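Local coordinates for RabGAP/TBC protein (Chlamydomonas reinhardtii, PDB 4P17), which is of unestablished function but, as a flagellar TBC-domain protein, probably acts as a GTPase-activating protein for a Rab GTPase, at residues A91-Y94 and Y95-V99; L72-W75 and V76-T80; K270-E273 and D274-L277. All coordinates share one frame; numbering follows the deposited sequence.

Contact 1: A91-Y94 and Y95-V99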
loop_
_atom_site.group_PDB
_atom_site.type_symbol
_atom_site.label_atom_id
_atom_site.label_comp_id
_atom_site.label_asym_id
_atom_site.label_seq_id
_atom_site.Cartn_x
_atom_site.Cartn_y
_atom_site.Cartn_z
ATOM N N ALA A 91 11.904 17.941 -16.628
ATOM C CA ALA A 91 11.226 18.650 -17.709
ATOM C C ALA A 91 9.810 18.106 -17.857
ATOM O O ALA A 91 9.541 16.968 -17.470
ATOM C CB ALA A 91 12.002 18.509 -19.016
ATOM N N ALA A 92 8.907 18.901 -18.422
ATOM C CA ALA A 92 7.480 18.529 -18.467
ATOM C C ALA A 92 7.212 17.324 -19.361
ATOM O O ALA A 92 6.199 16.639 -19.209
ATOM C CB ALA A 92 6.643 19.704 -18.920
ATOM N N ASN A 93 8.123 17.063 -20.296
ATOM C CA ASN A 93 7.941 15.966 -21.246
ATOM C C ASN A 93 8.685 14.718 -20.791
ATOM O O ASN A 93 8.807 13.764 -21.550
ATOM C CB ASN A 93 8.423 16.367 -22.647
ATOM C CG ASN A 93 9.903 16.631 -22.695
ATOM O OD1 ASN A 93 10.545 16.819 -21.659
ATOM N ND2 ASN A 93 10.469 16.652 -23.909
ATOM N N TYR A 94 9.182 14.735 -19.555
ATOM C CA TYR A 94 10.077 13.680 -19.083
ATOM C C TYR A 94 9.397 12.321 -19.036
ATOM O O TYR A 94 9.944 11.344 -19.535
ATOM C CB TYR A 94 10.649 14.030 -17.698
ATOM C CG TYR A 94 11.665 13.034 -17.182
ATOM C CD1 TYR A 94 13.002 13.106 -17.552
ATOM C CD2 TYR A 94 11.277 12.015 -16.313
ATOM C CE1 TYR A 94 13.928 12.192 -17.075
ATOM C CE2 TYR A 94 12.177 11.104 -15.832
ATOM C CZ TYR A 94 13.507 11.196 -16.212
ATOM O OH TYR A 94 14.387 10.301 -15.708
ATOM N N TYR A 95 8.211 12.242 -18.448
ATOM C CA TYR A 95 7.529 10.963 -18.363
ATOM C C TYR A 95 7.321 10.393 -19.777
ATOM O O TYR A 95 7.625 9.235 -20.040
ATOM C CB TYR A 95 6.188 11.094 -17.597
ATOM C CG TYR A 95 5.363 9.839 -17.686
ATOM C CD1 TYR A 95 5.798 8.649 -17.102
ATOM C CD2 TYR A 95 4.156 9.825 -18.400
ATOM C CE1 TYR A 95 5.041 7.470 -17.223
ATOM C CE2 TYR A 95 3.404 8.655 -18.521
ATOM C CZ TYR A 95 3.851 7.490 -17.922
ATOM O OH TYR A 95 3.111 6.347 -18.035
ATOM N N SER A 96 6.846 11.217 -20.701
ATOM C CA SER A 96 6.575 10.746 -22.058
ATOM C C SER A 96 7.850 10.230 -22.738
ATOM O O SER A 96 7.793 9.271 -23.515
ATOM C CB SER A 96 5.939 11.863 -22.888
ATOM O OG SER A 96 6.892 12.845 -23.231
ATOM N N ILE A 97 8.994 10.844 -22.424
ATOM C CA ILE A 97 10.283 10.377 -22.949
ATOM C C ILE A 97 10.604 9.011 -22.358
ATOM O O ILE A 97 11.045 8.113 -23.057
ATOM C CB ILE A 97 11.437 11.355 -22.637
ATOM C CG1 ILE A 97 11.303 12.623 -23.486
ATOM C CG2 ILE A 97 12.794 10.719 -22.949
ATOM C CD1 ILE A 97 12.144 13.779 -23.012
ATOM N N MET A 98 10.385 8.859 -21.052
ATOM C CA MET A 98 10.543 7.561 -20.403
ATOM C C MET A 98 9.562 6.457 -20.906
ATOM O O MET A 98 9.939 5.299 -21.037
ATOM C CB MET A 98 10.398 7.762 -18.887
ATOM C CG MET A 98 11.476 8.646 -18.273
ATOM S SD MET A 98 13.134 7.960 -18.484
ATOM C CE MET A 98 13.784 9.091 -19.708
ATOM N N VAL A 99 8.330 6.826 -21.204
ATOM C CA VAL A 99 7.371 5.875 -21.774
ATOM C C VAL A 99 7.887 5.370 -23.108
ATOM O O VAL A 99 7.976 4.181 -23.320
ATOM C CB VAL A 99 5.967 6.508 -21.941
ATOM C CG1 VAL A 99 5.001 5.555 -22.670
ATOM C CG2 VAL A 99 5.407 6.841 -20.593
#

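Contact 2: L72-W75 and V76-T80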
loop_
_atom_site.group_PDB
_atom_site.type_symbol
_atom_site.label_atom_id
_atom_site.label_comp_id
_atom_site.label_asym_id
_atom_site.label_seq_id
_atom_site.Cartn_x
_atom_site.Cartn_y
_atom_site.Cartn_z
ATOM N N LEU A 72 -9.274 13.020 -2.350
ATOM C CA LEU A 72 -8.074 13.825 -2.151
ATOM C C LEU A 72 -6.781 13.059 -2.145
ATOM O O LEU A 72 -5.752 13.635 -1.821
ATOM C CB LEU A 72 -8.156 14.599 -0.822
ATOM C CG LEU A 72 -9.268 15.648 -0.749
ATOM C CD1 LEU A 72 -9.173 16.426 0.559
ATOM C CD2 LEU A 72 -9.161 16.624 -1.933
ATOM N N ARG A 73 -6.782 11.762 -2.449
ATOM C CA ARG A 73 -5.534 11.071 -2.231
ATOM C C ARG A 73 -4.515 11.557 -3.271
ATOM O O ARG A 73 -3.362 11.683 -2.957
ATOM C CB ARG A 73 -5.723 9.578 -2.238
ATOM C CG ARG A 73 -6.305 9.121 -0.964
ATOM C CD ARG A 73 -6.585 7.618 -0.933
ATOM N NE ARG A 73 -6.711 7.185 0.446
ATOM C CZ ARG A 73 -7.700 6.476 0.955
ATOM N NH1 ARG A 73 -8.691 5.979 0.194
ATOM N NH2 ARG A 73 -7.674 6.200 2.248
ATOM N N ASN A 74 -4.950 11.869 -4.488
ATOM C CA ASN A 74 -4.002 12.378 -5.483
ATOM C C ASN A 74 -3.374 13.651 -4.916
ATOM O O ASN A 74 -2.175 13.751 -4.851
ATOM C CB ASN A 74 -4.704 12.612 -6.834
ATOM C CG ASN A 74 -3.725 12.874 -7.980
ATOM O OD1 ASN A 74 -2.650 13.384 -7.772
ATOM N ND2 ASN A 74 -4.126 12.541 -9.197
ATOM N N TRP A 75 -4.199 14.578 -4.445
ATOM C CA TRP A 75 -3.722 15.853 -3.894
ATOM C C TRP A 75 -2.714 15.653 -2.748
ATOM O O TRP A 75 -1.594 16.196 -2.746
ATOM C CB TRP A 75 -4.924 16.694 -3.411
ATOM C CG TRP A 75 -4.556 18.044 -2.894
ATOM C CD1 TRP A 75 -3.865 19.013 -3.552
ATOM C CD2 TRP A 75 -4.879 18.591 -1.599
ATOM N NE1 TRP A 75 -3.733 20.132 -2.753
ATOM C CE2 TRP A 75 -4.343 19.892 -1.550
ATOM C CE3 TRP A 75 -5.568 18.109 -0.496
ATOM C CZ2 TRP A 75 -4.482 20.707 -0.430
ATOM C CZ3 TRP A 75 -5.689 18.904 0.612
ATOM C CH2 TRP A 75 -5.161 20.190 0.639
ATOM N N VAL A 76 -3.123 14.883 -1.750
ATOM C CA VAL A 76 -2.297 14.697 -0.565
ATOM C C VAL A 76 -1.092 13.793 -0.807
ATOM O O VAL A 76 -0.002 14.100 -0.371
ATOM C CB VAL A 76 -3.130 14.102 0.583
ATOM C CG1 VAL A 76 -2.284 13.896 1.822
ATOM C CG2 VAL A 76 -4.324 14.998 0.894
ATOM N N TRP A 77 -1.298 12.637 -1.436
ATOM C CA TRP A 77 -0.184 11.731 -1.646
ATOM C C TRP A 77 0.929 12.347 -2.454
ATOM O O TRP A 77 2.089 12.139 -2.165
ATOM C CB TRP A 77 -0.620 10.489 -2.370
ATOM C CG TRP A 77 -1.412 9.548 -1.566
ATOM C CD1 TRP A 77 -1.797 9.689 -0.253
ATOM C CD2 TRP A 77 -1.942 8.296 -2.011
ATOM N NE1 TRP A 77 -2.552 8.599 0.133
ATOM C CE2 TRP A 77 -2.660 7.742 -0.936
ATOM C CE3 TRP A 77 -1.921 7.616 -3.226
ATOM C CZ2 TRP A 77 -3.303 6.508 -1.033
ATOM C CZ3 TRP A 77 -2.566 6.401 -3.323
ATOM C CH2 TRP A 77 -3.244 5.850 -2.228
ATOM N N MET A 78 0.555 13.033 -3.521
ATOM C CA MET A 78 1.554 13.564 -4.447
ATOM C C MET A 78 2.399 14.636 -3.763
ATOM O O MET A 78 3.586 14.771 -4.043
ATOM C CB MET A 78 0.907 14.113 -5.696
ATOM C CG MET A 78 0.251 13.059 -6.607
ATOM S SD MET A 78 1.346 11.798 -7.291
ATOM C CE MET A 78 2.343 12.778 -8.419
ATOM N N GLU A 79 1.798 15.366 -2.836
ATOM C CA GLU A 79 2.552 16.358 -2.057
ATOM C C GLU A 79 3.356 15.744 -0.892
ATOM O O GLU A 79 4.575 15.916 -0.803
ATOM C CB GLU A 79 1.592 17.422 -1.509
ATOM C CG GLU A 79 2.265 18.515 -0.669
ATOM C CD GLU A 79 3.228 19.360 -1.470
ATOM O OE1 GLU A 79 3.192 19.293 -2.719
ATOM O OE2 GLU A 79 4.032 20.085 -0.849
ATOM N N THR A 80 2.705 15.008 0.008
ATOM C CA THR A 80 3.453 14.464 1.142
ATOM C C THR A 80 4.553 13.463 0.729
ATOM O O THR A 80 5.554 13.350 1.416
ATOM C CB THR A 80 2.520 13.759 2.163
ATOM O OG1 THR A 80 1.841 12.669 1.537
ATOM C CG2 THR A 80 1.488 14.696 2.695
#

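Contact 3: K270-E273 and D274-L277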
loop_
_atom_site.group_PDB
_atom_site.type_symbol
_atom_site.label_atom_id
_atom_site.label_comp_id
_atom_site.label_asym_id
_atom_site.label_seq_id
_atom_site.Cartn_x
_atom_site.Cartn_y
_atom_site.Cartn_z
ATOM N N LYS A 270 -1.737 -8.675 15.956
ATOM C CA LYS A 270 -2.434 -8.444 17.214
ATOM C C LYS A 270 -3.915 -8.753 17.064
ATOM O O LYS A 270 -4.540 -9.418 17.904
ATOM C CB LYS A 270 -2.231 -7.001 17.664
ATOM C CG LYS A 270 -2.777 -6.657 19.018
ATOM C CD LYS A 270 -2.115 -5.393 19.525
ATOM C CE LYS A 270 -3.117 -4.427 20.144
ATOM N NZ LYS A 270 -4.035 -5.068 21.119
ATOM N N ILE A 271 -4.481 -8.255 15.980
ATOM C CA ILE A 271 -5.924 -8.325 15.755
ATOM C C ILE A 271 -6.369 -9.787 15.561
ATOM O O ILE A 271 -7.436 -10.204 16.035
ATOM C CB ILE A 271 -6.273 -7.426 14.530
ATOM C CG1 ILE A 271 -6.199 -5.959 14.933
ATOM C CG2 ILE A 271 -7.639 -7.736 13.979
ATOM C CD1 ILE A 271 -6.305 -4.947 13.766
ATOM N N TYR A 272 -5.544 -10.582 14.881
ATOM C CA TYR A 272 -5.916 -11.964 14.569
ATOM C C TYR A 272 -5.142 -12.951 15.434
ATOM O O TYR A 272 -5.083 -14.122 15.116
ATOM C CB TYR A 272 -5.671 -12.250 13.095
ATOM C CG TYR A 272 -6.628 -11.485 12.264
ATOM C CD1 TYR A 272 -7.958 -11.878 12.177
ATOM C CD2 TYR A 272 -6.241 -10.319 11.634
ATOM C CE1 TYR A 272 -8.872 -11.145 11.437
ATOM C CE2 TYR A 272 -7.147 -9.578 10.896
ATOM C CZ TYR A 272 -8.455 -9.997 10.803
ATOM O OH TYR A 272 -9.359 -9.265 10.082
ATOM N N GLU A 273 -4.570 -12.466 16.531
ATOM C CA GLU A 273 -3.777 -13.325 17.409
ATOM C C GLU A 273 -4.589 -14.507 17.947
ATOM O O GLU A 273 -4.138 -15.655 17.884
ATOM C CB GLU A 273 -3.212 -12.546 18.592
ATOM C CG GLU A 273 -2.283 -13.416 19.426
ATOM C CD GLU A 273 -1.802 -12.749 20.702
ATOM O OE1 GLU A 273 -2.473 -11.807 21.209
ATOM O OE2 GLU A 273 -0.740 -13.181 21.207
ATOM N N ASP A 274 -5.763 -14.213 18.505
ATOM C CA ASP A 274 -6.631 -15.248 19.061
ATOM C C ASP A 274 -6.843 -16.353 18.024
ATOM O O ASP A 274 -6.747 -17.553 18.326
ATOM C CB ASP A 274 -7.961 -14.625 19.500
ATOM C CG ASP A 274 -9.020 -15.654 19.851
ATOM O OD1 ASP A 274 -9.563 -16.305 18.930
ATOM O OD2 ASP A 274 -9.333 -15.785 21.055
ATOM N N ASN A 275 -7.102 -15.927 16.796
ATOM C CA ASN A 275 -7.305 -16.843 15.666
ATOM C C ASN A 275 -6.096 -17.751 15.374
ATOM O O ASN A 275 -6.247 -18.974 15.154
ATOM C CB ASN A 275 -7.640 -16.035 14.413
ATOM C CG ASN A 275 -8.777 -15.045 14.641
ATOM O OD1 ASN A 275 -8.650 -14.069 15.397
ATOM N ND2 ASN A 275 -9.894 -15.292 13.979
ATOM N N MET A 276 -4.911 -17.145 15.354
ATOM C CA MET A 276 -3.689 -17.866 15.039
ATOM C C MET A 276 -3.298 -18.870 16.132
ATOM O O MET A 276 -2.726 -19.919 15.832
ATOM C CB MET A 276 -2.530 -16.883 14.805
ATOM C CG MET A 276 -2.464 -16.372 13.379
ATOM S SD MET A 276 -1.176 -15.133 13.119
ATOM C CE MET A 276 -1.847 -13.800 14.076
ATOM N N LEU A 277 -3.611 -18.567 17.381
ATOM C CA LEU A 277 -3.091 -19.392 18.478
ATOM C C LEU A 277 -3.744 -20.766 18.479
ATOM O O LEU A 277 -3.194 -21.713 19.048
ATOM C CB LEU A 277 -3.309 -18.728 19.829
ATOM C CG LEU A 277 -2.410 -17.533 20.154
ATOM C CD1 LEU A 277 -2.899 -16.881 21.424
ATOM C CD2 LEU A 277 -0.947 -17.956 20.281
HETATM O O HOH W 1 -7.021 -11.755 18.826
HETATM O O HOH W 2 -9.439 -11.800 17.664
#

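Contact 1: A91-Y94 and Y95-V99
Met98 folds back over the ring of Tyr94, one helical turn earlier, so that its CG lies over one face of the phenol, 4.0 Å from the ring centroid, in a CH-pi contact. The thioether follows the same ring outward: SD stands 4.5 Å from the centroid of the Tyr94 ring, in an oblique Met-aromatic contact, and the methyl CE ends near CE1 and CZ. The tyrosine ring is swung out beside its own carbonyl carbon (chi1 -176°), while Met98 turns at both chi2 and chi3, and the two side chains thereby cross instead of running alongside each other. The phenol OH is hydrogen-bonded to ND1 of His144, which joins the far end of the ring to helix 128-144; Met98 touches the same histidine.

At the helix start, the carbonyl oxygen of Asn93 is gripped by two donors. Ser96 OG donates to Asn93 O at 2.7 Å, tilted 31° from the carbonyl plane, and Ile97 N reaches Asn93 O at 3.1 Å within that plane. The methyl CD1 of Ile97 packs against the amide of Asn93, 3.4 Å from ND2. A type I beta turn from Ala91 to Tyr94 leads into this first turn, with Asn93 at the N-cap position, though its side chain makes no capping bond, of helix 94-102 in the all-helical TBC domain.

Contact 2: L72-W75 and V76-T80
Three successive i to i+4 backbone hydrogen bonds, Val76 N to Leu72 O, Trp77 N to Arg73 O (the shortest, at 2.7 Å) and Met78 N to Asn74 O, open helix 73-80, Leu72 being its N-cap residue, and a weak fourth runs from Glu79 N to Trp75 O.

Arg73 lays its aliphatic chain across the Trp77 indole. Arg73 CB sits over the face of the Trp77 indole, 4.0 Å from the centroid of the five-membered ring and 16° off the normal, a CH-pi contact; the extended chain then carries Arg73 CD to 3.5 Å from CZ2 of Trp77. The guanidinium is inclined 39° to the indole plane. Both polar ends converge on Asp251 of helix 243-256: Arg73 NH2 forms a salt bridge with its OD2, and Trp77 NE1 hydrogen-bonds to its OD1. With Arg73 and Trp77 both buried, these bonds join helix 73-80 to helix 243-256, far along the chain, within the helical TBC fold, and Phe254 meets the Trp77 ring edge-to-face.

Elsewhere around the helix, Asn74 crosses Met78 with its OD1 3.1 Å from the methionine CG. Val76 places CG2 beside the backbone N, where it reaches 3.6 Å from CE3 of the Trp75 indole and 4.2 Å from CB of Leu72. Trp44 of helix 27-50 packs on Leu72 and Val76.

Contact 3: K270-E273 and D274-L277
Tyr272 and Met276 meet where helix 259-271 gives way to the short helix 273-277, a helix-to-helix junction with Tyr272 at the N-cap position. Met276 N donates to Tyr272 O at 3.0 Å, and the bend at chi3 (-68°) brings Met276 CE back to 3.4 Å from Tyr272 O and 4.2 Å from Tyr272 CB. On the next position, Leu277 N bonds to Glu273 O, while the Leu277 side chain crosses that of Glu273, CD1 lying 4.0 Å from Glu273 CG. Asn275 turns its amide toward the tyrosine: OD1 is 4.0 Å from CD1 of Tyr272, with amide and ring planes 66° apart.

Two waters bridge the break between the helices from the carbonyl of Ile271, the last residue of the preceding helix. One accepts from Asp274 N at 2.8 Å and donates to Ile271 O, satisfying an amide in the first turn of the new helix. The other donates to Ile271 O at 3.0 Å and makes a weak, 3.3 Å bond to Asn275 OD1.

Farther out, Arg213 of helix 212-221 lies against Glu273 and Leu277. Helix 282-294 packs on the junction through Met289, whose side chain touches those of both Tyr272 and Met276.

Overall arrangement
The three contacts follow one another along the chain as contact 2, contact 1 and contact 3, all within the Rab-GTPase-TBC domain, and none touches another. Contacts 1 and 2 are the nearer pair, their centres about 21 Å apart and their nearest atoms about 10 Å. Helix 169-183 links them, receiving Tyr95 from contact 1 and Trp77 and Met78 from contact 2. Contact 3 lies on the opposite side of the chain's centre from both, its centre about 34 Å from that of contact 2 and about 47 Å from that of contact 1. Contact 2 is partly buried and lies nearer the chain's centre (about 14 Å, centre to centre) than the other two, whereas contacts 1 and 3 lie at the surface; all three sit at the start of a helix.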